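Local structure of mandalate racemase/muconate lactonizing enzyme (Unidentified, 4E4U) at residues Tyr22-Val26 / Gly38-Ala43. The protein is a mandelate racemase/muconate lactonizing enzyme family member of the enolase superfamily, probably acting on a carboxylate substrate that is not established. Residues are numbered along the deposited sequence; the frame is centred on the assembly and turned at random.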
ATOM      1  N   TYR A  22       7.618  45.189  -4.349  1.00 14.11           N
ATOM      2  CA  TYR A  22       8.710  45.621  -3.482  1.00 13.89           C
ATOM      3  C   TYR A  22       9.627  44.454  -3.200  1.00 14.11           C
ATOM      4  O   TYR A  22       9.207  43.298  -3.256  1.00 15.38           O
ATOM      5  CB  TYR A  22       8.192  46.226  -2.161  1.00 13.83           C
ATOM      6  CG  TYR A  22       7.211  45.329  -1.449  1.00 13.44           C
ATOM      7  CD1 TYR A  22       7.651  44.285  -0.635  1.00 13.41           C
ATOM      8  CD2 TYR A  22       5.843  45.493  -1.619  1.00 14.06           C
ATOM      9  CE1 TYR A  22       6.752  43.435  -0.008  1.00 13.75           C
ATOM     10  CE2 TYR A  22       4.940  44.659  -0.992  1.00 13.70           C
ATOM     11  CZ  TYR A  22       5.395  43.628  -0.196  1.00 13.25           C
ATOM     12  OH  TYR A  22       4.480  42.805   0.412  1.00 14.38           O
ATOM     13  N   TRP A  23      10.881  44.765  -2.900  1.00 13.96           N
ATOM     14  CA  TRP A  23      11.857  43.753  -2.515  1.00 13.98           C
ATOM     15  C   TRP A  23      12.345  44.039  -1.106  1.00 13.95           C
ATOM     16  O   TRP A  23      12.614  45.189  -0.754  1.00 15.63           O
ATOM     17  CB  TRP A  23      13.028  43.735  -3.497  1.00 14.59           C
ATOM     18  CG  TRP A  23      12.613  43.420  -4.905  1.00 14.08           C
ATOM     19  CD1 TRP A  23      11.544  42.654  -5.297  1.00 14.38           C
ATOM     20  CD2 TRP A  23      13.241  43.878  -6.113  1.00 13.96           C
ATOM     21  NE1 TRP A  23      11.483  42.598  -6.672  1.00 14.44           N
ATOM     22  CE2 TRP A  23      12.512  43.340  -7.195  1.00 14.07           C
ATOM     23  CE3 TRP A  23      14.354  44.683  -6.378  1.00 14.91           C
ATOM     24  CZ2 TRP A  23      12.853  43.598  -8.527  1.00 14.96           C
ATOM     25  CZ3 TRP A  23      14.697  44.929  -7.704  1.00 15.11           C
ATOM     26  CH2 TRP A  23      13.951  44.389  -8.758  1.00 15.61           C
ATOM     27  N   ILE A  24      12.441  42.984  -0.302  1.00 13.30           N
ATOM     28  CA  ILE A  24      12.822  43.115   1.096  1.00 12.90           C
ATOM     29  C   ILE A  24      14.268  42.688   1.290  1.00 13.68           C
ATOM     30  O   ILE A  24      14.577  41.495   1.214  1.00 13.44           O
ATOM     31  CB  ILE A  24      11.925  42.244   2.000  1.00 13.90           C
ATOM     32  CG1 ILE A  24      10.446  42.568   1.775  1.00 14.86           C
ATOM     33  CG2 ILE A  24      12.302  42.439   3.457  1.00 14.50           C
ATOM     34  CD1 ILE A  24       9.499  41.593   2.467  1.00 15.73           C
ATOM     35  N   PHE A  25      15.150  43.651   1.548  1.00 13.67           N
ATOM     36  CA  PHE A  25      16.564  43.348   1.744  1.00 13.73           C
ATOM     37  C   PHE A  25      16.965  43.509   3.199  1.00 13.52           C
ATOM     38  O   PHE A  25      16.445  44.376   3.901  1.00 14.74           O
ATOM     39  CB  PHE A  25      17.449  44.260   0.883  1.00 14.49           C
ATOM     40  CG  PHE A  25      17.175  44.163  -0.592  1.00 15.02           C
ATOM     41  CD1 PHE A  25      17.345  42.965  -1.273  1.00 15.46           C
ATOM     42  CD2 PHE A  25      16.769  45.284  -1.307  1.00 15.55           C
ATOM     43  CE1 PHE A  25      17.098  42.884  -2.637  1.00 16.04           C
ATOM     44  CE2 PHE A  25      16.528  45.208  -2.663  1.00 16.24           C
ATOM     45  CZ  PHE A  25      16.686  44.007  -3.331  1.00 16.18           C
ATOM     46  N   VAL A  26      17.905  42.682   3.643  1.00 13.51           N
ATOM     47  CA  VAL A  26      18.514  42.860   4.955  1.00 13.73           C
ATOM     48  C   VAL A  26      20.028  42.961   4.807  1.00 14.07           C
ATOM     49  O   VAL A  26      20.631  42.266   3.977  1.00 15.02           O
ATOM     50  CB  VAL A  26      18.141  41.709   5.919  1.00 14.23           C
ATOM     51  CG1 VAL A  26      16.662  41.784   6.283  1.00 14.74           C
ATOM     52  CG2 VAL A  26      18.488  40.348   5.310  1.00 14.77           C
ATOM     53  N   GLY A  38      21.092  40.030   2.243  1.00 12.41           N
ATOM     54  CA  GLY A  38      20.158  38.959   1.960  1.00 12.77           C
ATOM     55  C   GLY A  38      18.820  39.507   1.515  1.00 12.31           C
ATOM     56  O   GLY A  38      18.575  40.724   1.575  1.00 13.38           O
ATOM     57  N   GLU A  39      17.951  38.614   1.058  1.00 11.89           N
ATOM     58  CA  GLU A  39      16.624  38.987   0.595  1.00 12.24           C
ATOM     59  C   GLU A  39      15.601  38.034   1.195  1.00 12.04           C
ATOM     60  O   GLU A  39      15.873  36.841   1.360  1.00 12.02           O
ATOM     61  CB  GLU A  39      16.536  38.973  -0.937  1.00 13.24           C
ATOM     62  CG  GLU A  39      15.175  39.430  -1.447  1.00 14.39           C
ATOM     63  CD  GLU A  39      15.139  39.787  -2.921  1.00 14.47           C
ATOM     64  OE1 GLU A  39      16.179  39.716  -3.617  1.00 14.87           O
ATOM     65  OE2 GLU A  39      14.036  40.154  -3.386  1.00 15.34           O
ATOM     66  N   ILE A  40      14.438  38.583   1.531  1.00 11.68           N
ATOM     67  CA  ILE A  40      13.347  37.848   2.144  1.00 10.98           C
ATOM     68  C   ILE A  40      12.180  37.762   1.168  1.00 11.31           C
ATOM     69  O   ILE A  40      11.780  38.776   0.596  1.00 12.52           O
ATOM     70  CB  ILE A  40      12.901  38.569   3.429  1.00 11.31           C
ATOM     71  CG1 ILE A  40      14.015  38.483   4.475  1.00 12.14           C
ATOM     72  CG2 ILE A  40      11.577  38.018   3.952  1.00 12.66           C
ATOM     73  CD1 ILE A  40      13.820  39.357   5.689  1.00 13.11           C
ATOM     74  N   TYR A  41      11.641  36.557   0.971  1.00 11.47           N
ATOM     75  CA  TYR A  41      10.491  36.367   0.092  1.00 11.72           C
ATOM     76  C   TYR A  41       9.312  35.962   0.958  1.00 12.05           C
ATOM     77  O   TYR A  41       9.216  34.813   1.403  1.00 13.50           O
ATOM     78  CB  TYR A  41      10.770  35.296  -0.963  1.00 12.36           C
ATOM     79  CG  TYR A  41       9.768  35.248  -2.101  1.00 12.51           C
ATOM     80  CD1 TYR A  41       9.748  36.245  -3.061  1.00 14.01           C
ATOM     81  CD2 TYR A  41       8.865  34.200  -2.232  1.00 13.82           C
ATOM     82  CE1 TYR A  41       8.854  36.214  -4.113  1.00 14.45           C
ATOM     83  CE2 TYR A  41       7.963  34.157  -3.291  1.00 13.84           C
ATOM     84  CZ  TYR A  41       7.963  35.174  -4.225  1.00 13.16           C
ATOM     85  OH  TYR A  41       7.081  35.163  -5.285  1.00 13.45           O
ATOM     86  N   SER A  42       8.432  36.920   1.235  1.00 12.59           N
ATOM     87  CA  SER A  42       7.276  36.668   2.087  1.00 13.37           C
ATOM     88  C   SER A  42       6.305  37.823   1.962  1.00 13.48           C
ATOM     89  O   SER A  42       6.677  38.975   2.188  1.00 15.42           O
ATOM     90  CB  SER A  42       7.713  36.543   3.548  1.00 14.42           C
ATOM     91  OG  SER A  42       6.637  36.107   4.355  1.00 14.75           O
ATOM     92  N   ALA A  43       5.059  37.516   1.619  1.00 12.72           N
ATOM     93  CA  ALA A  43       4.055  38.561   1.440  1.00 13.62           C
ATOM     94  C   ALA A  43       2.707  38.207   2.052  1.00 11.82           C
ATOM     95  O   ALA A  43       1.682  38.765   1.665  1.00 12.92           O
ATOM     96  CB  ALA A  43       3.904  38.917  -0.039  1.00 14.87           C
TER
HETATM   97  O   HOH W   1       5.602  41.557   2.470  1.00 13.81           O
HETATM   98  O   HOH W   2      12.007  40.446  -1.583  1.00 13.08           O
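The beta hairpin of strands 22-30 and 35-40, in the N-terminal domain of the enolase-superfamily fold, brings Tyr22-Val26 against Gly38-Ala43. Val26 and Gly38 form an antiparallel hydrogen-bonded pair. Val26 N donates to Gly38 O from above the carbonyl plane, and Gly38 N returns a bond to Val26 O in the carbonyl plane, each 2.9 Å. Ile40 N reaches Ile24 O, also at 2.9 Å, nearly in line with the carbonyl. Beyond this the strands splay apart, and water takes over. One water accepts from Ile24 N and donates to Ile40 O and to Glu39 OE2 (2.7 Å from the water oxygen). A second joins Tyr22 OH to Ser42 O.

Ile24, Val26 and Ile40 share one face, packed on Ile54 of helix 47-61. Ile24 CG2 sits 3.9 Å from Ile40 CB. Ile40 CD1 meets Val26 CG1 at 3.8 Å, the two side chains crossing at about a right angle.

Phe25 and Glu39 run alongside each other on the opposite face. Glu39 points CG away from its own N (chi1 -177°) and the chain runs on extended, which carries the carboxylate next to the Phe25 ring, their planes 67° apart. Glu39 OE1 comes 3.4 Å from Phe25 CE1, and Glu39 OE2 lies 3.7 Å from Trp23 CB. Gly313 N binds Glu39 OE2 and Gly316 N binds Glu39 OE1, so both oxygens are held from the start of helix 314-325.

The buried carboxylate thus ties the hairpin to the barrel domain. Two backbone N-H groups and a water satisfy it, and the same water bridges Ile24 N and Ile40 O where the strands part.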